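Local coordinates for protein transcriptional regulator, putative (Vibrio cholerae O1 biovar eltor str. N16961, PDB 3BJN) that probably represses transcription of allantoin and glyoxylate utilization operons as a DNA-binding IclR-family regulator, of which this chain is the C-terminal domain, at residues A17-S20 and R21-K24; V34-Y38 and R39-V43; R153-L156 and H157-A161. One frame throughout, in Å; residues are numbered along the deposited sequence.

Contact 1: A17-S20 and R21-K24; sequences AVLS and RLQK
The flat guanidinium group of R21 is tied back to V18, one turn earlier, through a water that sits in plane at its edge: the water accepts from R21 NE at 2.9 Å and donates to V18 O. This is a two-turn piece of helix 12-26, in the IclR C-terminal domain, held by four i to i+4 bonds; L22 N to V18 O is the shortest at 2.9 Å. V18 O therefore takes two donors. The R21 chain runs out straight and then bends at chi3 (69°), which brings NE back toward the water. The amide of Q23 is also bridged by water, one that donates to both Q23 OE1 and S20 O, while R46 NE and the carbonyl of E47 hold the same amide from outside the helix. L19 and L22 put CD2 against CD2, only loosely, at 4.5 Å, and both go on to I138 and A30 of the sheet. On the outer side, the extended aliphatic chain of K24 passes S20 O, with K24 CG at 3.4 Å. Farther along that chain, K24 CE comes to rest 3.5 Å from S20 OG.

Contact 2: V34-Y38 and R39-V43; sequences VPVGY and RALCV
V34 and L41 face each other as an antiparallel hydrogen-bonded pair, with V34 N on L41 O at 2.9 Å and L41 N on V34 O at 2.8 Å. Their side chains leave the ribbon on the same face, and V36 joins them there from the far end of the strand, its CG2 4.0 Å from L41 CB. In the conformer described here, V34 lies side by side with L41, its CG2 4.2 Å from L41 CB, and the same methyl reaches V43 CG2. A second conformer of V34 is deposited, however, so both of these approaches are less certain than the one made by V36. R39 starts on the same face but does not stay over the valines. Its chain turns at chi3 (69°), and the guanidinium end swings out so that NE bonds S61 OG on the neighbouring strand 61-63. The backbone of R39 closes the end of the ladder: V36 N meets R39 O at 2.8 Å, whereas R39 N reaches V36 O from well above the carbonyl plane, 46° out of it, as the chain turns tightly. G37 and Y38 carry the chain round between them, G37 with positive phi, and the ring of Y38 stacks with that of Y88. This is a beta hairpin with a two-residue loop, a type II' turn from V36 to R39, joining strands 29-36 and 39-45 of the antiparallel sheet in the IclR C-terminal domain.

Contact 3: R153-L156 and H157-A161; sequences RIIL and HVLQA
H157 N reaches back to R153 O at 3.1 Å, and V158, L159 and Q160 repeat the step onto I154, I155 and L156 in regular alpha-helical i to i+4 bonds. The side chains follow the same spacing. The imidazole of H157 comes obliquely alongside the R153 carbonyl, with H157 CD2 3.4 Å from R153 O and 3.8 Å from R153 CG, while the guanidinium plane of R153 and the ring plane stand 62° apart. The ring's rotation is fixed at both nitrogens. H157 ND1 donates to Q160 OE1 at 2.9 Å, with the acceptor in the ring plane to within 6°, and H157 NE2 shares a 2.8 Å bond with a water that also lies at the ring edge and weakly accepts from R153 NE. Since ND1 is used as a donor, that nitrogen carries a proton; with R153 NE only 4.8 Å from H157 NE2, a second proton on the ring would probably be disfavoured. The two terminal nitrogens of R153 are bonded elsewhere, NH1 to Q25 O and NH2 to N150 OD1. Helix 144-163 lies against the antiparallel sheet of this domain, whose family belongs to the GAF clan, and beside helix 12-26. Toward the sheet, I154 and V158 bring CG2 methyls to 3.9 Å while both side chains also touch V140. V158 CG2 is pressed closer still to I154 O. I155 and L159 point the same way, side by side, and both reach Y110: with I155 CG1 beside the backbone N (chi1 -69°), I155 CG2 is the branch turned to L159 CD1, at 3.7 Å. L159 CD1 also lies close to the carbonyl oxygen of I155.

Overall arrangement
Along the chain the contacts come in series: contact 1 on helix 12-26, contact 2 in the hairpin that follows, contact 3 on the C-terminal helix 144-163. Contacts 1 and 3 are neighbours, their centres about 11 Å apart, and they touch: V18 CG1 packs on A161 CB and L22 CD1 on H157 CB. The two helices thus pack together against the same antiparallel sheet, which brings the first and last helices of the domain side by side. Contact 2 stands apart, its centre about 21 Å from each of the others and on the other side of the chain's centre from contact 3, its nearest atoms about 7 Å from contact 1 and 13 Å from contact 3.

Contact 1: A17-S20 and R21-K24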
loop_
_atom_site.group_PDB
_atom_site.type_symbol
_atom_site.label_atom_id
_atom_site.label_comp_id
_atom_site.label_asym_id
_atom_site.label_seq_id
_atom_site.Cartn_x
_atom_site.Cartn_y
_atom_site.Cartn_z
ATOM N N ALA A 17 10.841 -10.055 -7.241
ATOM C CA ALA A 17 12.151 -9.420 -7.452
ATOM C C ALA A 17 12.171 -7.980 -6.937
ATOM O O ALA A 17 13.116 -7.573 -6.270
ATOM C CB ALA A 17 12.528 -9.467 -8.944
ATOM N N VAL A 18 11.107 -7.219 -7.237
ATOM C CA VAL A 18 10.996 -5.841 -6.771
ATOM C C VAL A 18 10.921 -5.779 -5.230
ATOM O O VAL A 18 11.576 -4.931 -4.588
ATOM C CB VAL A 18 9.780 -5.148 -7.445
ATOM C CG1 VAL A 18 9.316 -3.964 -6.644
ATOM C CG2 VAL A 18 10.134 -4.780 -8.923
ATOM N N LEU A 19 10.168 -6.692 -4.613
ATOM C CA LEU A 19 10.053 -6.660 -3.138
ATOM C C LEU A 19 11.344 -7.087 -2.461
ATOM O O LEU A 19 11.731 -6.562 -1.405
ATOM C CB LEU A 19 8.921 -7.564 -2.661
ATOM C CG LEU A 19 7.525 -7.101 -3.071
ATOM C CD1 LEU A 19 6.562 -8.204 -2.624
ATOM C CD2 LEU A 19 7.161 -5.748 -2.439
ATOM N N SER A 20 12.023 -8.065 -3.060
ATOM C CA SER A 20 13.329 -8.485 -2.532
ATOM C C SER A 20 14.309 -7.306 -2.493
ATOM O O SER A 20 14.941 -7.008 -1.466
ATOM C CB SER A 20 13.878 -9.590 -3.407
ATOM O OG SER A 20 15.202 -9.941 -3.024
ATOM N N ARG A 21 14.432 -6.607 -3.623
ATOM C CA ARG A 21 15.325 -5.441 -3.676
ATOM C C ARG A 21 14.906 -4.361 -2.674
ATOM O O ARG A 21 15.746 -3.767 -1.998
ATOM C CB ARG A 21 15.348 -4.853 -5.094
ATOM C CG ARG A 21 16.274 -3.646 -5.170
ATOM C CD ARG A 21 16.470 -3.198 -6.615
ATOM N NE ARG A 21 15.220 -2.629 -7.112
ATOM C CZ ARG A 21 15.122 -1.733 -8.096
ATOM N NH1 ARG A 21 16.219 -1.275 -8.699
ATOM N NH2 ARG A 21 13.923 -1.300 -8.479
ATOM N N LEU A 22 13.599 -4.100 -2.609
ATOM C CA LEU A 22 13.079 -3.033 -1.761
ATOM C C LEU A 22 13.454 -3.294 -0.305
ATOM O O LEU A 22 13.901 -2.375 0.400
ATOM C CB LEU A 22 11.569 -2.980 -1.917
ATOM C CG LEU A 22 10.879 -1.951 -1.045
ATOM C CD1 LEU A 22 11.460 -0.514 -1.160
ATOM C CD2 LEU A 22 9.413 -1.975 -1.510
ATOM N N GLN A 23 13.298 -4.543 0.155
ATOM C CA GLN A 23 13.724 -4.844 1.537
ATOM C C GLN A 23 15.226 -4.706 1.736
ATOM O O GLN A 23 15.675 -4.241 2.781
ATOM C CB GLN A 23 13.284 -6.242 1.957
ATOM C CG GLN A 23 13.841 -6.676 3.321
ATOM C CD GLN A 23 13.218 -8.004 3.753
ATOM O OE1 GLN A 23 13.307 -9.003 3.034
ATOM N NE2 GLN A 23 12.630 -8.029 4.924
ATOM N N LYS A 24 16.013 -5.097 0.732
ATOM C CA LYS A 24 17.483 -4.956 0.840
ATOM C C LYS A 24 17.964 -3.482 0.783
ATOM O O LYS A 24 19.088 -3.209 1.227
ATOM C CB LYS A 24 18.139 -5.793 -0.250
ATOM C CG LYS A 24 17.976 -7.279 0.010
ATOM C CD LYS A 24 18.683 -8.006 -1.102
ATOM C CE LYS A 24 18.175 -9.405 -1.243
ATOM N NZ LYS A 24 19.029 -10.066 -2.283
HETATM O O HOH W 1 12.553 -2.599 -6.024
HETATM O O HOH W 2 14.930 -9.173 0.514
HETATM O O HOH W 3 17.380 -8.598 -4.779
#

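Contact 2: V34-Y38 and R39-V43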
loop_
_atom_site.group_PDB
_atom_site.type_symbol
_atom_site.label_atom_id
_atom_site.label_comp_id
_atom_site.label_asym_id
_atom_site.label_seq_id
_atom_site.Cartn_x
_atom_site.Cartn_y
_atom_site.Cartn_z
ATOM N N VAL A 34 -3.283 -5.898 -3.507
ATOM C CA VAL A 34 -4.211 -5.639 -4.612
ATOM C C VAL A 34 -5.600 -5.435 -4.058
ATOM O O VAL A 34 -5.959 -5.989 -3.007
ATOM C CB VAL A 34 -4.240 -6.719 -5.720
ATOM C CG1 VAL A 34 -2.871 -6.845 -6.390
ATOM C CG2 VAL A 34 -4.764 -8.043 -5.185
ATOM N N PRO A 35 -6.384 -4.582 -4.736
ATOM C CA PRO A 35 -7.746 -4.347 -4.249
ATOM C C PRO A 35 -8.675 -5.472 -4.683
ATOM O O PRO A 35 -8.623 -5.893 -5.847
ATOM C CB PRO A 35 -8.114 -3.011 -4.898
ATOM C CG PRO A 35 -7.285 -2.918 -6.155
ATOM C CD PRO A 35 -6.050 -3.768 -5.939
ATOM N N VAL A 36 -9.487 -5.977 -3.754
ATOM C CA VAL A 36 -10.441 -7.039 -4.078
ATOM C C VAL A 36 -11.719 -6.668 -3.350
ATOM O O VAL A 36 -11.834 -6.834 -2.125
ATOM C CB VAL A 36 -9.947 -8.432 -3.599
ATOM C CG1 VAL A 36 -10.941 -9.523 -4.005
ATOM C CG2 VAL A 36 -8.537 -8.727 -4.182
ATOM N N GLY A 37 -12.657 -6.132 -4.112
ATOM C CA GLY A 37 -13.943 -5.744 -3.535
ATOM C C GLY A 37 -13.748 -4.666 -2.490
ATOM O O GLY A 37 -13.236 -3.553 -2.793
ATOM N N TYR A 38 -14.157 -4.983 -1.257
ATOM C CA TYR A 38 -14.061 -4.020 -0.171
ATOM C C TYR A 38 -12.723 -4.098 0.578
ATOM O O TYR A 38 -12.563 -3.421 1.617
ATOM C CB TYR A 38 -15.188 -4.268 0.830
ATOM C CG TYR A 38 -16.567 -3.965 0.335
ATOM C CD1 TYR A 38 -16.848 -2.803 -0.398
ATOM C CD2 TYR A 38 -17.639 -4.807 0.650
ATOM C CE1 TYR A 38 -18.145 -2.502 -0.811
ATOM C CE2 TYR A 38 -18.920 -4.530 0.252
ATOM C CZ TYR A 38 -19.198 -3.369 -0.475
ATOM O OH TYR A 38 -20.507 -3.135 -0.831
ATOM N N ARG A 39 -11.799 -4.957 0.108
ATOM C CA ARG A 39 -10.599 -5.299 0.920
ATOM C C ARG A 39 -9.312 -5.197 0.137
ATOM O O ARG A 39 -9.329 -5.172 -1.086
ATOM C CB ARG A 39 -10.725 -6.702 1.555
ATOM C CG ARG A 39 -12.071 -6.876 2.285
ATOM C CD ARG A 39 -12.189 -8.231 2.919
ATOM N NE ARG A 39 -11.291 -8.408 4.049
ATOM C CZ ARG A 39 -11.557 -8.045 5.307
ATOM N NH1 ARG A 39 -12.704 -7.428 5.627
ATOM N NH2 ARG A 39 -10.637 -8.273 6.260
ATOM N N ALA A 40 -8.216 -5.070 0.881
ATOM C CA ALA A 40 -6.858 -4.999 0.324
ATOM C C ALA A 40 -6.233 -6.355 0.624
ATOM O O ALA A 40 -6.064 -6.723 1.785
ATOM C CB ALA A 40 -6.077 -3.881 0.994
ATOM N N LEU A 41 -5.914 -7.101 -0.425
ATOM C CA LEU A 41 -5.316 -8.417 -0.255
ATOM C C LEU A 41 -3.780 -8.331 -0.311
ATOM O O LEU A 41 -3.225 -7.742 -1.232
ATOM C CB LEU A 41 -5.821 -9.357 -1.354
ATOM C CG LEU A 41 -5.146 -10.722 -1.391
ATOM C CD1 LEU A 41 -5.545 -11.574 -0.178
ATOM C CD2 LEU A 41 -5.500 -11.451 -2.678
ATOM N N CYS A 42 -3.108 -8.936 0.656
ATOM C CA CYS A 42 -1.653 -8.995 0.588
ATOM C C CYS A 42 -1.241 -10.193 -0.276
ATOM O O CYS A 42 -1.373 -11.346 0.146
ATOM C CB CYS A 42 -1.079 -9.090 1.984
ATOM S SG CYS A 42 0.723 -9.125 1.942
ATOM N N VAL A 43 -0.783 -9.923 -1.493
ATOM C CA VAL A 43 -0.492 -10.993 -2.443
ATOM C C VAL A 43 0.922 -11.559 -2.279
ATOM O O VAL A 43 1.159 -12.772 -2.436
ATOM C CB VAL A 43 -0.708 -10.505 -3.892
ATOM C CG1 VAL A 43 -0.198 -11.509 -4.916
ATOM C CG2 VAL A 43 -2.207 -10.247 -4.124
#

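Contact 3: R153-L156 and H157-A161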
loop_
_atom_site.group_PDB
_atom_site.type_symbol
_atom_site.label_atom_id
_atom_site.label_comp_id
_atom_site.label_asym_id
_atom_site.label_seq_id
_atom_site.Cartn_x
_atom_site.Cartn_y
_atom_site.Cartn_z
ATOM N N ARG A 153 14.058 8.222 2.383
ATOM C CA ARG A 153 14.647 7.010 1.811
ATOM C C ARG A 153 13.575 5.978 1.470
ATOM O O ARG A 153 13.560 5.430 0.377
ATOM C CB ARG A 153 15.623 6.410 2.834
ATOM C CG ARG A 153 16.156 5.015 2.523
ATOM C CD ARG A 153 16.916 4.534 3.740
ATOM N NE ARG A 153 17.664 3.284 3.534
ATOM C CZ ARG A 153 18.341 2.670 4.497
ATOM N NH1 ARG A 153 19.031 1.566 4.208
ATOM N NH2 ARG A 153 18.355 3.157 5.736
ATOM N N ILE A 154 12.681 5.709 2.405
ATOM C CA ILE A 154 11.608 4.737 2.147
ATOM C C ILE A 154 10.679 5.200 1.040
ATOM O O ILE A 154 10.356 4.431 0.140
ATOM C CB ILE A 154 10.865 4.407 3.443
ATOM C CG1 ILE A 154 11.860 3.704 4.399
ATOM C CG2 ILE A 154 9.624 3.529 3.137
ATOM C CD1 ILE A 154 11.339 3.615 5.861
ATOM N N ILE A 155 10.247 6.464 1.104
ATOM C CA ILE A 155 9.394 7.018 0.015
ATOM C C ILE A 155 10.047 6.811 -1.370
ATOM O O ILE A 155 9.437 6.275 -2.281
ATOM C CB ILE A 155 9.124 8.508 0.290
ATOM C CG1 ILE A 155 8.213 8.655 1.516
ATOM C CG2 ILE A 155 8.551 9.227 -0.985
ATOM C CD1 ILE A 155 8.153 10.092 2.044
ATOM N N LEU A 156 11.311 7.215 -1.515
ATOM C CA LEU A 156 11.959 7.103 -2.828
ATOM C C LEU A 156 12.041 5.635 -3.278
ATOM O O LEU A 156 11.745 5.320 -4.436
ATOM C CB LEU A 156 13.326 7.794 -2.841
ATOM C CG LEU A 156 13.204 9.324 -2.766
ATOM C CD1 LEU A 156 14.605 9.873 -2.591
ATOM C CD2 LEU A 156 12.508 9.964 -3.998
ATOM N N HIS A 157 12.409 4.722 -2.374
ATOM C CA HIS A 157 12.536 3.330 -2.770
ATOM C C HIS A 157 11.177 2.672 -3.079
ATOM O O HIS A 157 11.069 1.831 -3.982
ATOM C CB HIS A 157 13.282 2.524 -1.689
ATOM C CG HIS A 157 14.767 2.746 -1.676
ATOM N ND1 HIS A 157 15.546 2.706 -2.821
ATOM C CD2 HIS A 157 15.616 2.971 -0.643
ATOM C CE1 HIS A 157 16.819 2.918 -2.481
ATOM N NE2 HIS A 157 16.887 3.037 -1.166
ATOM N N VAL A 158 10.139 3.097 -2.371
ATOM C CA VAL A 158 8.781 2.581 -2.626
ATOM C C VAL A 158 8.276 3.069 -3.987
ATOM O O VAL A 158 7.758 2.291 -4.789
ATOM C CB VAL A 158 7.843 2.983 -1.455
ATOM C CG1 VAL A 158 6.345 2.853 -1.832
ATOM C CG2 VAL A 158 8.161 2.130 -0.232
ATOM N N LEU A 159 8.465 4.361 -4.269
ATOM C CA LEU A 159 8.152 4.886 -5.591
ATOM C C LEU A 159 8.921 4.120 -6.686
ATOM O O LEU A 159 8.363 3.741 -7.710
ATOM C CB LEU A 159 8.473 6.379 -5.634
ATOM C CG LEU A 159 7.483 7.293 -4.903
ATOM C CD1 LEU A 159 8.074 8.670 -4.653
ATOM C CD2 LEU A 159 6.143 7.382 -5.710
ATOM N N GLN A 160 10.208 3.896 -6.443
ATOM C CA GLN A 160 11.089 3.206 -7.377
ATOM C C GLN A 160 10.586 1.782 -7.647
ATOM O O GLN A 160 10.541 1.341 -8.798
ATOM C CB GLN A 160 12.498 3.180 -6.744
ATOM C CG GLN A 160 13.530 2.470 -7.562
ATOM C CD GLN A 160 14.885 2.482 -6.883
ATOM O OE1 GLN A 160 14.986 2.636 -5.657
ATOM N NE2 GLN A 160 15.929 2.282 -7.668
ATOM N N ALA A 161 10.192 1.092 -6.576
ATOM C CA ALA A 161 9.659 -0.266 -6.686
ATOM C C ALA A 161 8.385 -0.317 -7.524
ATOM O O ALA A 161 8.270 -1.123 -8.433
ATOM C CB ALA A 161 9.411 -0.853 -5.281
HETATM O O HOH W 4 18.785 3.471 0.802
#